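Local coordinates for putative GGDEF domain protein (Pseudomonas aeruginosa, PDB 7E6G) that probably makes the second messenger cyclic di-GMP from two molecules of GTP with the help of magnesium, as a diguanylate cyclase of the GGDEF family, at residues 10-13 against 14-18; 194-197 against 198-202; 212-216 against 217-221. All coordinates share one frame; numbering follows the deposited sequence.

Contact 1 of 3, residues 10-13 against 14-18; sequences AWID and GLLAD
With CG of Trp11 anti to its backbone nitrogen (chi1 -180°) and CG of Leu15 anti to its carbonyl carbon (chi1 -86°), indole and isobutyl group meet one turn apart on the last turns of the alpha-helix 3-17, which packs back on the long helix 27-102 of the same chain as a helical hairpin. The two side chains cross at a slant, and both methyls of Leu15 work against the same ring. CD2 makes a CH-pi contact over the six-membered part, 3.6 Å from its centroid and close to the ring normal. CD1 lies on the same face, displaced from the pyrrole centre toward the NE1-CD1 bond and 3.5 Å from CD1 of Trp11. A neighbouring subunit continues this apolar patch, its Ala29 packing on Trp11 and Leu15.

The next pair, Ile12 and Leu16, lies side by side and points the same way. The CG2 branch of Ile12 approaches CD1 of Leu16 to 3.7 Å. Both residues rest on helix 27-102, to which Asp13 adds a salt bridge from OD2 to Arg34.

Asp18 is the first residue to leave the helical conformation, and its OD2 accepts a bond from N of Gln20. Four consecutive i to i+4 backbone bonds hold the spacing before it, including Leu15 N to Trp11 O at 2.9 Å and, last of the four, Ala17 N to Asp13 O at 3.0 Å.

Contact 2 of 3, residues 194-197 against 198-202; sequences QDAG and PVLER
This is a local i to i+4 packing contact within helix 193-208 of the GGDEF domain, at a proline kink. Ala196 and Leu200 form its buried stripe: CB of Ala196 lies 4.2 Å from CD1 of Leu200, a loose apolar touch. Both residues face the central sheet, Ala196 against Val134 and Leu188, Leu200 against Ala136 and Leu186, so the stripe bridges strands 134-140 and 183-188. Leu200 has its CG anti to the carbonyl carbon (chi1 -65°), which lays CG 3.3 Å from Ala196 O. Val199 packs on Leu170 and Arg171 of a loop.

Pro198 stands on the exposed side. Its ring occupies the place of an amide hydrogen, and CD comes to 3.3 Å from Gln194 O, the carbonyl that a regular helix would bind there. The i to i+4 pattern resumes at Leu200: Leu200 N bonds to Ala196 O at 2.8 Å and almost straight, 179° at the hydrogen, and Glu201 N reaches Gly197 O at 2.9 Å. Beyond them, the chain of Glu201 bends at chi2, and its OE2 forms a salt bridge with Arg204 one turn on.

The chemistry implies that the proline leaves Gln194 O without its usual helical donor, and in the kink Val199 N also misses Asp195 O, while the buried stripe on the sheet side keeps its apolar contacts.

Contact 3 of 3, residues 212-216 against 217-221; sequences VRVGT and EALSV
From strand 217-219, Leu219 reaches across to Val212 and Val214 of strand 212-214. Its CB lies 3.8 Å from Val212 O; CG, anti to the carbonyl carbon (chi1 -71°), then forks the chain toward Val214. The CD1 branch meets Val214 CG2 at 3.9 Å and also nears Val212 O, while CD2 comes to 4.1 Å from the same CG2. The two side chains cross at an angle, Val214 presenting the methyl that stands beside its backbone N. Val146 and Trp150 of helix 143-150 also touch Leu219.

The backbone beneath is a beta hairpin, strands 212-214 and 217-219 joined by a type II' turn from Val214 to Glu217, with Gly215 at positive phi. Val212 with Leu219 and Val214 with Glu217 are hydrogen-bonded pairs, whereas Arg213 and Ala218 between them form a non-hydrogen-bonded pair, with their side chains on the face opposite Leu219. The turn is closed by Glu217 N to Val214 O at 2.9 Å, the donor standing above the carbonyl plane, and by Val214 N to Glu217 O at 2.8 Å. CG2 of Thr216 lies against CG of Glu217 at 3.8 Å, and Glu217, extended beyond CG, offers OE1 to NE1 of Trp150.

Contacts 2 and 3 belong to the same GGDEF domain: helix 193-208 of contact 2 leads into the hairpin of contact 3, their centres about 28 Å apart and nearest atoms about 11 Å apart, without touching. Contact 1 lies at the far end of the elongated chain, its centre about 119 Å from that of contact 2 and about 121 Å from that of contact 3, in the region where two subunits pack together. Contact 3 is the one nearer the active site: the side chain of Leu219 is about 10 Å from the bound GTP analogue and about 14 Å from the magnesium ion. Contact 2 lies away from that site.

Contact 1 of 3, residues 10-13 against 14-18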
ATOM      1  N   ALA A  10      45.989  38.243  27.063  1.00 55.00           N
ATOM      2  CA  ALA A  10      46.099  39.663  27.369  1.00 52.57           C
ATOM      3  C   ALA A  10      47.145  39.911  28.447  1.00 54.72           C
ATOM      4  O   ALA A  10      48.009  40.792  28.300  1.00 50.37           O
ATOM      5  CB  ALA A  10      44.736  40.207  27.799  1.00 50.39           C
ATOM      6  N   TRP A  11      47.069  39.154  29.553  1.00 56.25           N
ATOM      7  CA  TRP A  11      48.081  39.259  30.605  1.00 48.87           C
ATOM      8  C   TRP A  11      49.483  39.039  30.044  1.00 45.76           C
ATOM      9  O   TRP A  11      50.420  39.782  30.361  1.00 45.55           O
ATOM     10  CB  TRP A  11      47.776  38.257  31.715  1.00 45.76           C
ATOM     11  CG  TRP A  11      48.777  38.314  32.834  1.00 50.80           C
ATOM     12  CD1 TRP A  11      49.184  39.428  33.510  1.00 46.03           C
ATOM     13  CD2 TRP A  11      49.523  37.215  33.388  1.00 49.83           C
ATOM     14  NE1 TRP A  11      50.121  39.092  34.458  1.00 48.35           N
ATOM     15  CE2 TRP A  11      50.353  37.743  34.399  1.00 47.68           C
ATOM     16  CE3 TRP A  11      49.569  35.839  33.127  1.00 45.69           C
ATOM     17  CZ2 TRP A  11      51.216  36.943  35.155  1.00 51.92           C
ATOM     18  CZ3 TRP A  11      50.427  35.041  33.882  1.00 42.47           C
ATOM     19  CH2 TRP A  11      51.238  35.596  34.880  1.00 47.04           C
ATOM     20  N   ILE A  12      49.631  38.039  29.179  1.00 47.09           N
ATOM     21  CA  ILE A  12      50.914  37.754  28.553  1.00 43.49           C
ATOM     22  C   ILE A  12      51.347  38.907  27.662  1.00 48.67           C
ATOM     23  O   ILE A  12      52.535  39.256  27.609  1.00 46.71           O
ATOM     24  CB  ILE A  12      50.821  36.436  27.770  1.00 43.34           C
ATOM     25  CG1 ILE A  12      50.879  35.262  28.735  1.00 43.26           C
ATOM     26  CG2 ILE A  12      51.937  36.331  26.758  1.00 44.41           C
ATOM     27  CD1 ILE A  12      50.082  34.109  28.272  1.00 48.50           C
ATOM     28  N   ASP A  13      50.398  39.499  26.930  1.00 48.13           N
ATOM     29  CA  ASP A  13      50.681  40.672  26.106  1.00 48.42           C
ATOM     30  C   ASP A  13      51.280  41.789  26.941  1.00 46.78           C
ATOM     31  O   ASP A  13      52.299  42.400  26.573  1.00 46.19           O
ATOM     32  CB  ASP A  13      49.393  41.152  25.447  1.00 50.81           C
ATOM     33  CG  ASP A  13      49.611  41.621  24.049  1.00 56.75           C
ATOM     34  OD1 ASP A  13      50.078  42.769  23.866  1.00 65.99           O
ATOM     35  OD2 ASP A  13      49.320  40.829  23.132  1.00 58.53           O
ATOM     36  N   GLY A  14      50.648  42.072  28.075  1.00 44.04           N
ATOM     37  CA  GLY A  14      51.166  43.104  28.946  1.00 41.25           C
ATOM     38  C   GLY A  14      52.553  42.769  29.455  1.00 45.81           C
ATOM     39  O   GLY A  14      53.440  43.624  29.472  1.00 49.68           O
ATOM     40  N   LEU A  15      52.756  41.514  29.872  1.00 47.85           N
ATOM     41  CA  LEU A  15      54.067  41.082  30.351  1.00 44.79           C
ATOM     42  C   LEU A  15      55.136  41.279  29.280  1.00 47.59           C
ATOM     43  O   LEU A  15      56.230  41.794  29.555  1.00 46.67           O
ATOM     44  CB  LEU A  15      54.004  39.610  30.772  1.00 44.81           C
ATOM     45  CG  LEU A  15      53.553  39.232  32.180  1.00 45.35           C
ATOM     46  CD1 LEU A  15      52.468  40.164  32.639  1.00 52.74           C
ATOM     47  CD2 LEU A  15      53.059  37.789  32.200  1.00 47.01           C
ATOM     48  N   LEU A  16      54.832  40.867  28.045  1.00 47.05           N
ATOM     49  CA  LEU A  16      55.818  40.911  26.972  1.00 46.87           C
ATOM     50  C   LEU A  16      56.128  42.335  26.555  1.00 47.15           C
ATOM     51  O   LEU A  16      57.234  42.602  26.071  1.00 46.89           O
ATOM     52  CB  LEU A  16      55.325  40.115  25.771  1.00 43.34           C
ATOM     53  CG  LEU A  16      55.366  38.605  25.960  1.00 41.76           C
ATOM     54  CD1 LEU A  16      54.613  37.901  24.835  1.00 38.16           C
ATOM     55  CD2 LEU A  16      56.817  38.126  26.072  1.00 36.44           C
ATOM     56  N   ALA A  17      55.161  43.251  26.723  1.00 50.48           N
ATOM     57  CA  ALA A  17      55.386  44.668  26.443  1.00 45.58           C
ATOM     58  C   ALA A  17      56.189  45.376  27.535  1.00 51.53           C
ATOM     59  O   ALA A  17      56.966  46.286  27.226  1.00 51.37           O
ATOM     60  CB  ALA A  17      54.045  45.375  26.257  1.00 42.46           C
ATOM     61  N   ASP A  18      56.027  44.989  28.798  1.00 51.87           N
ATOM     62  CA  ASP A  18      56.612  45.749  29.904  1.00 52.22           C
ATOM     63  C   ASP A  18      58.135  45.846  29.796  1.00 54.92           C
ATOM     64  O   ASP A  18      58.821  44.811  29.863  1.00 54.01           O
ATOM     65  CB  ASP A  18      56.236  45.126  31.243  1.00 55.87           C
ATOM     66  CG  ASP A  18      56.677  45.984  32.431  1.00 64.01           C
ATOM     67  OD1 ASP A  18      55.796  46.505  33.156  1.00 61.97           O
ATOM     68  OD2 ASP A  18      57.907  46.148  32.625  1.00 58.64           O
TER

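Contact 2 of 3, residues 194-197 against 198-202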
ATOM      1  N   GLN A 194     -45.609 -28.556   8.749  1.00 59.33           N
ATOM      2  CA  GLN A 194     -46.144 -28.292  10.079  1.00 55.49           C
ATOM      3  C   GLN A 194     -45.625 -26.971  10.639  1.00 52.52           C
ATOM      4  O   GLN A 194     -46.387 -26.207  11.239  1.00 55.78           O
ATOM      5  CB  GLN A 194     -45.809 -29.463  11.002  1.00 53.17           C
ATOM      6  CG  GLN A 194     -46.522 -30.766  10.615  1.00 59.97           C
ATOM      7  CD  GLN A 194     -45.722 -31.636   9.633  1.00 58.89           C
ATOM      8  OE1 GLN A 194     -46.006 -31.675   8.428  1.00 55.52           O
ATOM      9  NE2 GLN A 194     -44.735 -32.355  10.156  1.00 67.80           N
ATOM     10  N   ASP A 195     -44.405 -26.658  10.422  1.00 54.87           N
ATOM     11  CA  ASP A 195     -43.865 -25.420  10.802  1.00 57.39           C
ATOM     12  C   ASP A 195     -44.252 -24.289   9.859  1.00 57.11           C
ATOM     13  O   ASP A 195     -44.194 -23.192  10.236  1.00 54.67           O
ATOM     14  CB  ASP A 195     -42.375 -25.544  10.803  1.00 59.68           C
ATOM     15  CG  ASP A 195     -41.806 -25.572  12.137  1.00 67.10           C
ATOM     16  OD1 ASP A 195     -42.196 -26.413  12.850  1.00 69.85           O
ATOM     17  OD2 ASP A 195     -40.977 -24.786  12.507  1.00 61.31           O
ATOM     18  N   ALA A 196     -44.636 -24.584   8.635  1.00 56.26           N
ATOM     19  CA  ALA A 196     -45.029 -23.570   7.666  1.00 52.74           C
ATOM     20  C   ALA A 196     -46.429 -23.026   7.952  1.00 55.22           C
ATOM     21  O   ALA A 196     -46.664 -21.814   7.823  1.00 50.57           O
ATOM     22  CB  ALA A 196     -44.959 -24.150   6.255  1.00 47.27           C
ATOM     23  N   GLY A 197     -47.354 -23.908   8.343  1.00 51.10           N
ATOM     24  CA  GLY A 197     -48.720 -23.553   8.644  1.00 46.71           C
ATOM     25  C   GLY A 197     -48.879 -22.234   9.370  1.00 45.31           C
ATOM     26  O   GLY A 197     -49.512 -21.309   8.860  1.00 47.20           O
ATOM     27  N   PRO A 198     -48.302 -22.116  10.576  1.00 50.88           N
ATOM     28  CA  PRO A 198     -48.426 -20.843  11.318  1.00 49.03           C
ATOM     29  C   PRO A 198     -47.883 -19.628  10.579  1.00 50.23           C
ATOM     30  O   PRO A 198     -48.565 -18.590  10.523  1.00 62.21           O
ATOM     31  CB  PRO A 198     -47.648 -21.122  12.614  1.00 36.29           C
ATOM     32  CG  PRO A 198     -47.730 -22.572  12.791  1.00 37.31           C
ATOM     33  CD  PRO A 198     -47.696 -23.171  11.411  1.00 48.04           C
ATOM     34  N   VAL A 199     -46.667 -19.709  10.030  1.00 48.92           N
ATOM     35  CA  VAL A 199     -46.113 -18.574   9.292  1.00 48.10           C
ATOM     36  C   VAL A 199     -47.036 -18.193   8.139  1.00 43.60           C
ATOM     37  O   VAL A 199     -47.369 -17.018   7.956  1.00 45.63           O
ATOM     38  CB  VAL A 199     -44.693 -18.892   8.786  1.00 52.71           C
ATOM     39  CG1 VAL A 199     -44.133 -17.709   8.021  1.00 42.44           C
ATOM     40  CG2 VAL A 199     -43.774 -19.282   9.938  1.00 48.67           C
ATOM     41  N   LEU A 200     -47.464 -19.183   7.349  1.00 40.04           N
ATOM     42  CA  LEU A 200     -48.351 -18.912   6.224  1.00 40.48           C
ATOM     43  C   LEU A 200     -49.654 -18.261   6.683  1.00 46.81           C
ATOM     44  O   LEU A 200     -50.153 -17.329   6.037  1.00 42.86           O
ATOM     45  CB  LEU A 200     -48.634 -20.203   5.455  1.00 38.78           C
ATOM     46  CG  LEU A 200     -47.440 -20.872   4.757  1.00 42.16           C
ATOM     47  CD1 LEU A 200     -47.872 -22.118   3.987  1.00 45.60           C
ATOM     48  CD2 LEU A 200     -46.719 -19.905   3.836  1.00 35.12           C
ATOM     49  N   GLU A 201     -50.227 -18.734   7.792  1.00 48.14           N
ATOM     50  CA  GLU A 201     -51.467 -18.123   8.257  1.00 47.49           C
ATOM     51  C   GLU A 201     -51.239 -16.686   8.703  1.00 43.40           C
ATOM     52  O   GLU A 201     -52.122 -15.840   8.540  1.00 40.70           O
ATOM     53  CB  GLU A 201     -52.088 -18.951   9.380  1.00 46.24           C
ATOM     54  CG  GLU A 201     -52.901 -20.155   8.884  1.00 53.27           C
ATOM     55  CD  GLU A 201     -53.819 -19.840   7.690  1.00 64.93           C
ATOM     56  OE1 GLU A 201     -54.760 -19.017   7.831  1.00 72.30           O
ATOM     57  OE2 GLU A 201     -53.600 -20.427   6.600  1.00 62.28           O
ATOM     58  N   ARG A 202     -50.053 -16.380   9.231  1.00 43.35           N
ATOM     59  CA  ARG A 202     -49.766 -14.992   9.589  1.00 43.22           C
ATOM     60  C   ARG A 202     -49.583 -14.124   8.349  1.00 44.24           C
ATOM     61  O   ARG A 202     -49.976 -12.956   8.336  1.00 44.35           O
ATOM     62  CB  ARG A 202     -48.531 -14.925  10.476  1.00 44.37           C
ATOM     63  CG  ARG A 202     -48.877 -14.846  11.942  1.00 47.62           C
ATOM     64  CD  ARG A 202     -47.644 -14.638  12.790  1.00 45.94           C
ATOM     65  NE  ARG A 202     -46.931 -15.896  12.968  1.00 49.66           N
ATOM     66  CZ  ARG A 202     -45.756 -16.156  12.414  1.00 53.22           C
ATOM     67  NH1 ARG A 202     -45.162 -15.230  11.656  1.00 47.21           N
ATOM     68  NH2 ARG A 202     -45.185 -17.334  12.623  1.00 50.23           N
TER

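Contact 3 of 3, residues 212-216 against 217-221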
ATOM      1  N   VAL A 212     -55.395  -0.360   1.686  1.00 30.77           N
ATOM      2  CA  VAL A 212     -54.628   0.570   0.864  1.00 27.33           C
ATOM      3  C   VAL A 212     -55.516   1.767   0.536  1.00 23.71           C
ATOM      4  O   VAL A 212     -56.555   1.620  -0.106  1.00 25.68           O
ATOM      5  CB  VAL A 212     -54.117  -0.121  -0.411  1.00 25.98           C
ATOM      6  CG1 VAL A 212     -53.329   0.821  -1.272  1.00 24.34           C
ATOM      7  CG2 VAL A 212     -53.268  -1.314  -0.062  1.00 27.60           C
ATOM      8  N   ARG A 213     -55.130   2.952   0.981  1.00 21.76           N
ATOM      9  CA  ARG A 213     -55.946   4.126   0.718  1.00 21.78           C
ATOM     10  C   ARG A 213     -55.712   4.625  -0.696  1.00 26.03           C
ATOM     11  O   ARG A 213     -54.568   4.835  -1.101  1.00 30.55           O
ATOM     12  CB  ARG A 213     -55.634   5.223   1.714  1.00 21.67           C
ATOM     13  CG  ARG A 213     -55.932   4.798   3.118  1.00 26.85           C
ATOM     14  CD  ARG A 213     -55.632   5.874   4.119  1.00 25.43           C
ATOM     15  NE  ARG A 213     -56.020   5.391   5.433  1.00 32.63           N
ATOM     16  CZ  ARG A 213     -57.226   5.580   5.947  1.00 37.57           C
ATOM     17  NH1 ARG A 213     -58.123   6.270   5.251  1.00 29.99           N
ATOM     18  NH2 ARG A 213     -57.524   5.100   7.154  1.00 39.61           N
ATOM     19  N   VAL A 214     -56.796   4.781  -1.453  1.00 24.77           N
ATOM     20  CA  VAL A 214     -56.799   5.448  -2.740  1.00 20.67           C
ATOM     21  C   VAL A 214     -57.851   6.528  -2.641  1.00 21.65           C
ATOM     22  O   VAL A 214     -59.053   6.232  -2.657  1.00 25.86           O
ATOM     23  CB  VAL A 214     -57.112   4.508  -3.904  1.00 22.53           C
ATOM     24  CG1 VAL A 214     -57.143   5.311  -5.184  1.00 18.73           C
ATOM     25  CG2 VAL A 214     -56.071   3.410  -3.984  1.00 26.84           C
ATOM     26  N   GLY A 215     -57.407   7.769  -2.565  1.00 23.61           N
ATOM     27  CA  GLY A 215     -58.275   8.891  -2.335  1.00 18.71           C
ATOM     28  C   GLY A 215     -59.321   8.618  -1.278  1.00 19.70           C
ATOM     29  O   GLY A 215     -59.050   8.416  -0.094  1.00 23.37           O
ATOM     30  N   THR A 216     -60.536   8.558  -1.743  1.00 18.39           N
ATOM     31  CA  THR A 216     -61.698   8.547  -0.907  1.00 15.77           C
ATOM     32  C   THR A 216     -62.107   7.139  -0.480  1.00 22.07           C
ATOM     33  O   THR A 216     -63.069   6.990   0.287  1.00 20.57           O
ATOM     34  CB  THR A 216     -62.774   9.265  -1.699  1.00 17.71           C
ATOM     35  OG1 THR A 216     -63.371  10.306  -0.902  1.00 20.95           O
ATOM     36  CG2 THR A 216     -63.754   8.302  -2.248  1.00 15.69           C
ATOM     37  N   GLU A 217     -61.362   6.109  -0.909  1.00 18.13           N
ATOM     38  CA  GLU A 217     -61.692   4.716  -0.643  1.00 19.43           C
ATOM     39  C   GLU A 217     -60.474   4.003  -0.068  1.00 18.97           C
ATOM     40  O   GLU A 217     -59.337   4.428  -0.260  1.00 23.24           O
ATOM     41  CB  GLU A 217     -62.189   3.995  -1.918  1.00 19.83           C
ATOM     42  CG  GLU A 217     -63.570   4.486  -2.381  1.00 18.33           C
ATOM     43  CD  GLU A 217     -64.113   3.740  -3.590  1.00 22.30           C
ATOM     44  OE1 GLU A 217     -63.894   4.223  -4.722  1.00 23.19           O
ATOM     45  OE2 GLU A 217     -64.766   2.678  -3.420  1.00 22.01           O
ATOM     46  N   ALA A 218     -60.723   2.934   0.687  1.00 20.62           N
ATOM     47  CA  ALA A 218     -59.669   2.138   1.313  1.00 22.45           C
ATOM     48  C   ALA A 218     -59.858   0.689   0.877  1.00 23.18           C
ATOM     49  O   ALA A 218     -60.790   0.020   1.336  1.00 18.65           O
ATOM     50  CB  ALA A 218     -59.704   2.264   2.838  1.00 18.53           C
ATOM     51  N   LEU A 219     -58.977   0.216  -0.005  1.00 24.18           N
ATOM     52  CA  LEU A 219     -59.129  -1.071  -0.671  1.00 22.82           C
ATOM     53  C   LEU A 219     -58.652  -2.204   0.223  1.00 24.74           C
ATOM     54  O   LEU A 219     -57.633  -2.089   0.912  1.00 25.06           O
ATOM     55  CB  LEU A 219     -58.332  -1.109  -1.973  1.00 21.10           C
ATOM     56  CG  LEU A 219     -58.762  -0.302  -3.197  1.00 25.94           C
ATOM     57  CD1 LEU A 219     -59.065   1.139  -2.856  1.00 27.81           C
ATOM     58  CD2 LEU A 219     -57.690  -0.339  -4.291  1.00 24.38           C
ATOM     59  N   SER A 220     -59.394  -3.301   0.194  1.00 27.44           N
ATOM     60  CA  SER A 220     -58.988  -4.557   0.803  1.00 29.89           C
ATOM     61  C   SER A 220     -59.055  -5.662  -0.245  1.00 28.73           C
ATOM     62  O   SER A 220     -59.823  -5.585  -1.214  1.00 27.90           O
ATOM     63  CB  SER A 220     -59.865  -4.918   1.989  1.00 28.42           C
ATOM     64  OG  SER A 220     -59.549  -4.090   3.099  1.00 33.80           O
ATOM     65  N   VAL A 221     -58.224  -6.689  -0.055  1.00 27.07           N
ATOM     66  CA  VAL A 221     -58.085  -7.750  -1.035  1.00 29.83           C
ATOM     67  C   VAL A 221     -57.961  -9.078  -0.314  1.00 30.47           C
ATOM     68  O   VAL A 221     -57.696  -9.145   0.888  1.00 32.16           O
ATOM     69  CB  VAL A 221     -56.867  -7.548  -1.951  1.00 27.70           C
ATOM     70  CG1 VAL A 221     -57.010  -6.263  -2.754  1.00 24.29           C
ATOM     71  CG2 VAL A 221     -55.600  -7.540  -1.109  1.00 25.88           C
TER